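Local coordinates for peptidoglycan recognition protein 3 (Branchiostoma belcheri tsingtauense, PDB 4Z8I) that probably recognises bacterial peptidoglycan and, as a zinc-dependent amidase, cleaves the bond between N-acetylmuramic acid and L-alanine in it, at residues A149-L152 / N153-T156; Y15-P18 / D19-P22; C186-L190 / G191-S195. All blocks are in the same frame, centred on the assembly; numbering follows the deposited sequence.

In the fold
The three contacts are local turns in different parts of the chain. Contact 1 and contact 3 lie in the amidase, about 19 Å apart between centres. Contact 2 lies about 43 Å from contact 1 between centres, on the opposite side of the chain's centre, in the disulfide-rich N-terminal region. It is a surface turn of alanines and prolines held by backbone bonds. Contact 1 is partly buried and polar: a loop asparagine accepts bonds from backbone N-H groups beside a histidine near the zinc. Contact 3 is also partly buried, but it joins the end of helix 174-190 to strand 193-194 through backbone bonds and apolar packing.

Contact 1 (A149-L152 / N153-T156); sequences AHAL and NVNT
Val154 N donates to Ala151 O at 2.9 Å, closing a type I beta turn with Leu152 and Asn153 at its corners. The turn belongs to the loop between strands 138-140 and 158-163 of the amidase fold. Beside the turn, Ala151 CB meets Val154 CG1 at 3.6 Å, and both side chains also pack on Val205 of helix 202-205. The Asn155 side chain folds back toward His150 and Ala151. Its CG lies anti to the carbonyl carbon (chi1 -79°), which brings the amide oxygen to two backbone N-H groups. Ala151 N reaches Asn155 OD1 at 2.7 Å and His150 N reaches the same oxygen at 3.0 Å. Both bonds are fairly straight. The two donors come from opposite faces of the amide plane, each tilted out of it, so this one oxygen ties down both peptide groups. Asn155 OD1 also sits 3.6 Å above the plane of the His150 ring, over its centre, with ring and amide planes 68° apart. The ring's ND1 is bonded to NE2 of His93, a zinc ligand. This makes His150 a second-shell residue, its side chain about 6 Å from the metal. Asn153 ND2 is held by Val205 O. Water links the two halves at two further points. One water lies between Leu152 O and Thr156 N, weakly at the latter. The other lies 2.6 Å from Asn155 O and 3.3 Å from His150 NE2.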
loop_
_atom_site.group_PDB
_atom_site.type_symbol
_atom_site.label_atom_id
_atom_site.label_comp_id
_atom_site.label_asym_id
_atom_site.label_seq_id
_atom_site.Cartn_x
_atom_site.Cartn_y
_atom_site.Cartn_z
ATOM N N ALA A 149 -15.516 -4.719 4.118
ATOM C CA ALA A 149 -16.663 -5.124 3.319
ATOM C C ALA A 149 -16.412 -4.746 1.866
ATOM O O ALA A 149 -17.060 -3.850 1.324
ATOM C CB ALA A 149 -17.927 -4.465 3.836
ATOM N N HIS A 150 -15.463 -5.440 1.241
ATOM C CA HIS A 150 -15.029 -5.117 -0.114
ATOM C C HIS A 150 -15.092 -6.316 -1.058
ATOM O O HIS A 150 -15.174 -6.150 -2.275
ATOM C CB HIS A 150 -13.607 -4.548 -0.087
ATOM C CG HIS A 150 -12.597 -5.470 0.526
ATOM N ND1 HIS A 150 -11.944 -6.446 -0.196
ATOM C CD2 HIS A 150 -12.128 -5.563 1.793
ATOM C CE1 HIS A 150 -11.116 -7.101 0.599
ATOM N NE2 HIS A 150 -11.208 -6.584 1.811
ATOM N N ALA A 151 -15.047 -7.522 -0.497
ATOM C CA ALA A 151 -15.108 -8.744 -1.295
ATOM C C ALA A 151 -15.634 -9.908 -0.464
ATOM O O ALA A 151 -14.914 -10.463 0.372
ATOM C CB ALA A 151 -13.742 -9.072 -1.867
ATOM N N LEU A 152 -16.883 -10.284 -0.726
ATOM C CA LEU A 152 -17.636 -11.223 0.108
ATOM C C LEU A 152 -16.920 -12.543 0.399
ATOM O O LEU A 152 -16.906 -13.009 1.540
ATOM C CB LEU A 152 -18.998 -11.509 -0.531
ATOM C CG LEU A 152 -20.118 -11.953 0.415
ATOM C CD1 LEU A 152 -20.816 -10.742 1.021
ATOM C CD2 LEU A 152 -21.119 -12.865 -0.288
ATOM N N ASN A 153 -16.333 -13.142 -0.630
ATOM C CA ASN A 153 -15.671 -14.436 -0.481
ATOM C C ASN A 153 -14.424 -14.409 0.407
ATOM O O ASN A 153 -13.946 -15.460 0.835
ATOM C CB ASN A 153 -15.299 -15.006 -1.858
ATOM C CG ASN A 153 -16.496 -15.566 -2.609
ATOM O OD1 ASN A 153 -17.445 -16.066 -2.007
ATOM N ND2 ASN A 153 -16.450 -15.490 -3.935
ATOM N N VAL A 154 -13.904 -13.216 0.693
ATOM C CA VAL A 154 -12.557 -13.103 1.245
ATOM C C VAL A 154 -12.385 -11.977 2.284
ATOM O O VAL A 154 -11.273 -11.709 2.752
ATOM C CB VAL A 154 -11.522 -12.966 0.087
ATOM C CG1 VAL A 154 -11.480 -11.540 -0.441
ATOM C CG2 VAL A 154 -10.149 -13.425 0.523
ATOM N N ASN A 155 -13.492 -11.344 2.665
ATOM C CA ASN A 155 -13.465 -10.256 3.647
ATOM C C ASN A 155 -12.782 -10.608 4.972
ATOM O O ASN A 155 -12.096 -9.779 5.565
ATOM C CB ASN A 155 -14.881 -9.743 3.928
ATOM C CG ASN A 155 -15.397 -8.822 2.845
ATOM O OD1 ASN A 155 -14.620 -8.221 2.103
ATOM N ND2 ASN A 155 -16.715 -8.697 2.755
ATOM N N THR A 156 -12.975 -11.839 5.432
ATOM C CA THR A 156 -12.400 -12.279 6.700
ATOM C C THR A 156 -10.931 -12.672 6.575
ATOM O O THR A 156 -10.254 -12.875 7.580
ATOM C CB THR A 156 -13.176 -13.477 7.285
ATOM O OG1 THR A 156 -13.027 -14.613 6.423
ATOM C CG2 THR A 156 -14.651 -13.141 7.422
HETATM O O HOH W 1 -11.387 -7.343 4.981
HETATM O O HOH W 2 -15.501 -13.519 4.132
#

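Contact 2 (Y15-P18 / D19-P22); sequences YPAP and DANP
Ala17 and Ala20 pair across a type I beta turn with Pro18 and Asp19 at its corners. The turn lies in the loop before strand 33-34, between Cys11, bonded to Cys34, and Cys25, bonded to Cys40. This small, disulfide-rich region is probably the chitin-binding domain. Two backbone hydrogen bonds join the arms. Ala17 N donates to Ala20 O at 2.6 Å, nearly along the C=O axis on the acceptor side, though bent at the hydrogen (134°). The return bond, from Ala20 N to Ala17 O, is long at 3.3 Å and weak. Asp19 shares a further backbone hydrogen bond with Gln3, so the N-terminal residues run beside the turn. The ring of Pro18 holds the first corner in the phi range such a turn needs. Apolar contacts are few. The methyl groups of the two alanines meet, Ala17 CB to Ala20 CB at 4.0 Å. Ala20 also touches Arg4. One polar group lies beside an apolar ring. Asn21 has CG anti to its own N (chi1 -169°), and its side chain runs alongside Pro16, pointing the same way. Its amide nitrogen does the touching: Asn21 ND2 lies 3.6 Å from Pro16 CG and equally close to Pro16 CB.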
loop_
_atom_site.group_PDB
_atom_site.type_symbol
_atom_site.label_atom_id
_atom_site.label_comp_id
_atom_site.label_asym_id
_atom_site.label_seq_id
_atom_site.Cartn_x
_atom_site.Cartn_y
_atom_site.Cartn_z
ATOM N N TYR A 15 29.780 2.520 -5.116
ATOM C CA TYR A 15 28.982 1.761 -6.071
ATOM C C TYR A 15 27.684 2.490 -6.402
ATOM O O TYR A 15 26.624 2.149 -5.877
ATOM C CB TYR A 15 28.699 0.355 -5.536
ATOM C CG TYR A 15 29.952 -0.450 -5.277
ATOM C CD1 TYR A 15 30.568 -1.159 -6.301
ATOM C CD2 TYR A 15 30.524 -0.495 -4.013
ATOM C CE1 TYR A 15 31.717 -1.894 -6.071
ATOM C CE2 TYR A 15 31.675 -1.226 -3.774
ATOM C CZ TYR A 15 32.266 -1.924 -4.806
ATOM O OH TYR A 15 33.408 -2.654 -4.571
ATOM N N PRO A 16 27.770 3.503 -7.278
ATOM C CA PRO A 16 26.606 4.317 -7.646
ATOM C C PRO A 16 25.522 3.489 -8.323
ATOM O O PRO A 16 25.829 2.590 -9.102
ATOM C CB PRO A 16 27.185 5.324 -8.646
ATOM C CG PRO A 16 28.652 5.356 -8.361
ATOM C CD PRO A 16 28.996 3.960 -7.955
ATOM N N ALA A 17 24.266 3.792 -8.015
ATOM C CA ALA A 17 23.134 3.148 -8.665
ATOM C C ALA A 17 22.818 3.899 -9.956
ATOM O O ALA A 17 23.257 5.036 -10.125
ATOM C CB ALA A 17 21.930 3.155 -7.735
ATOM N N PRO A 18 22.073 3.261 -10.877
ATOM C CA PRO A 18 21.627 3.935 -12.101
ATOM C C PRO A 18 20.963 5.282 -11.823
ATOM O O PRO A 18 21.365 6.295 -12.395
ATOM C CB PRO A 18 20.595 2.959 -12.666
ATOM C CG PRO A 18 21.083 1.629 -12.237
ATOM C CD PRO A 18 21.727 1.826 -10.887
ATOM N N ASP A 19 19.966 5.286 -10.944
ATOM C CA ASP A 19 19.209 6.498 -10.649
ATOM C C ASP A 19 19.590 7.133 -9.319
ATOM O O ASP A 19 18.862 7.987 -8.814
ATOM C CB ASP A 19 17.706 6.203 -10.656
ATOM C CG ASP A 19 17.122 6.171 -12.052
ATOM O OD1 ASP A 19 17.885 5.943 -13.015
ATOM O OD2 ASP A 19 15.896 6.373 -12.186
ATOM N N ALA A 20 20.723 6.726 -8.751
ATOM C CA ALA A 20 21.132 7.252 -7.450
ATOM C C ALA A 20 22.633 7.180 -7.181
ATOM O O ALA A 20 23.252 6.123 -7.294
ATOM C CB ALA A 20 20.366 6.556 -6.329
ATOM N N ASN A 21 23.204 8.323 -6.821
ATOM C CA ASN A 21 24.564 8.392 -6.308
ATOM C C ASN A 21 24.501 9.198 -5.018
ATOM O O ASN A 21 24.154 10.380 -5.042
ATOM C CB ASN A 21 25.498 9.056 -7.324
ATOM C CG ASN A 21 26.970 8.923 -6.953
ATOM O OD1 ASN A 21 27.339 8.935 -5.777
ATOM N ND2 ASN A 21 27.821 8.804 -7.966
ATOM N N PRO A 22 24.816 8.565 -3.876
ATOM C CA PRO A 22 25.282 7.185 -3.688
ATOM C C PRO A 22 24.227 6.132 -4.010
ATOM O O PRO A 22 23.029 6.426 -4.001
ATOM C CB PRO A 22 25.594 7.123 -2.188
ATOM C CG PRO A 22 25.659 8.542 -1.730
ATOM C CD PRO A 22 24.704 9.278 -2.594
#

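Contact 3 (C186-L190 / G191-S195); sequences CGVSL and GKIRS
Val188 turns CG1 anti to its backbone N (chi1 177°), which spreads its two methyls along the chain that returns past the helix end. CG2 meets Ile193 CB at 4.0 Å, and CG1 lies 3.8 Å from Ser195 CA. Ile193 carries CG1 anti to its carbonyl carbon (chi1 -48°), which lays its outer arm on Gly187: Ile193 CD1 is 3.9 Å from Gly187 CA. Lys192 CG touches Leu190 CB, and its chain then bends away to a salt bridge with Asp145. Backbone bonds do most of the joining. Gly187 O accepts from Lys192 N at 2.8 Å and from Ile193 N at 3.0 Å, the latter well above the carbonyl plane. Val188 CA also makes a nearly straight C-H contact with Ile193 O. One residue before Gly187, Cys186 O takes bonds from Leu190 N and Ser189 OG, while Cys186 SG is in the disulfide with Cys63. Gly191 turns the chain with a positive phi (90°). Its N bonds to Val188 O at 3.2 Å, while Lys192 N bonds to Gly187 O. Together these form a Schellman motif, which ends helix 174-190 and leads into strand 193-194.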
loop_
_atom_site.group_PDB
_atom_site.type_symbol
_atom_site.label_atom_id
_atom_site.label_comp_id
_atom_site.label_asym_id
_atom_site.label_seq_id
_atom_site.Cartn_x
_atom_site.Cartn_y
_atom_site.Cartn_z
ATOM N N CYS A 186 4.674 -2.391 4.491
ATOM C CA CYS A 186 4.546 -1.946 5.874
ATOM C C CYS A 186 3.742 -2.951 6.688
ATOM O O CYS A 186 4.141 -3.346 7.791
ATOM C CB CYS A 186 3.852 -0.582 5.898
ATOM S SG CYS A 186 3.716 0.196 7.517
ATOM N N GLY A 187 2.604 -3.358 6.133
ATOM C CA GLY A 187 1.752 -4.340 6.780
ATOM C C GLY A 187 2.481 -5.646 7.013
ATOM O O GLY A 187 2.263 -6.311 8.028
ATOM N N VAL A 188 3.349 -6.014 6.072
ATOM C CA VAL A 188 4.159 -7.219 6.222
ATOM C C VAL A 188 5.193 -7.046 7.338
ATOM O O VAL A 188 5.408 -7.950 8.150
ATOM C CB VAL A 188 4.859 -7.605 4.900
ATOM C CG1 VAL A 188 5.759 -8.811 5.098
ATOM C CG2 VAL A 188 3.830 -7.902 3.830
ATOM N N SER A 189 5.812 -5.872 7.383
ATOM C CA SER A 189 6.835 -5.576 8.379
ATOM C C SER A 189 6.260 -5.544 9.792
ATOM O O SER A 189 6.962 -5.844 10.757
ATOM C CB SER A 189 7.529 -4.249 8.059
ATOM O OG SER A 189 6.684 -3.146 8.333
ATOM N N LEU A 190 4.982 -5.188 9.909
ATOM C CA LEU A 190 4.311 -5.142 11.208
ATOM C C LEU A 190 3.751 -6.499 11.643
ATOM O O LEU A 190 3.503 -6.728 12.829
ATOM C CB LEU A 190 3.178 -4.113 11.189
ATOM C CG LEU A 190 3.573 -2.647 11.012
ATOM C CD1 LEU A 190 2.344 -1.761 10.876
ATOM C CD2 LEU A 190 4.437 -2.186 12.171
ATOM N N GLY A 191 3.539 -7.395 10.683
ATOM C CA GLY A 191 2.921 -8.674 10.979
ATOM C C GLY A 191 1.408 -8.616 10.855
ATOM O O GLY A 191 0.699 -9.462 11.402
ATOM N N LYS A 192 0.916 -7.608 10.140
ATOM C CA LYS A 192 -0.508 -7.486 9.853
ATOM C C LYS A 192 -0.842 -8.336 8.634
ATOM O O LYS A 192 -1.948 -8.865 8.504
ATOM C CB LYS A 192 -0.876 -6.028 9.572
ATOM C CG LYS A 192 -0.543 -5.066 10.695
ATOM C CD LYS A 192 -1.437 -5.281 11.906
ATOM C CE LYS A 192 -1.140 -4.249 12.989
ATOM N NZ LYS A 192 -2.155 -4.282 14.078
ATOM N N ILE A 193 0.135 -8.450 7.743
ATOM C CA ILE A 193 0.016 -9.262 6.541
ATOM C C ILE A 193 1.154 -10.275 6.540
ATOM O O ILE A 193 2.306 -9.913 6.794
ATOM C CB ILE A 193 0.138 -8.393 5.275
ATOM C CG1 ILE A 193 -0.756 -7.159 5.380
ATOM C CG2 ILE A 193 -0.200 -9.194 4.034
ATOM C CD1 ILE A 193 -0.598 -6.199 4.226
ATOM N N ARG A 194 0.836 -11.538 6.268
ATOM C CA ARG A 194 1.856 -12.579 6.168
ATOM C C ARG A 194 2.873 -12.236 5.089
ATOM O O ARG A 194 2.550 -11.554 4.116
ATOM C CB ARG A 194 1.216 -13.930 5.843
ATOM C CG ARG A 194 0.360 -14.496 6.958
ATOM C CD ARG A 194 -0.148 -15.887 6.619
ATOM N NE ARG A 194 -0.702 -16.562 7.790
ATOM C CZ ARG A 194 0.018 -17.292 8.636
ATOM N NH1 ARG A 194 -0.562 -17.872 9.678
ATOM N NH2 ARG A 194 1.320 -17.442 8.437
ATOM N N SER A 195 4.105 -12.701 5.268
ATOM C CA SER A 195 5.146 -12.469 4.276
ATOM C C SER A 195 4.845 -13.298 3.035
ATOM O O SER A 195 5.110 -12.874 1.909
ATOM C CB SER A 195 6.518 -12.828 4.842
ATOM O OG SER A 195 6.568 -14.190 5.228
#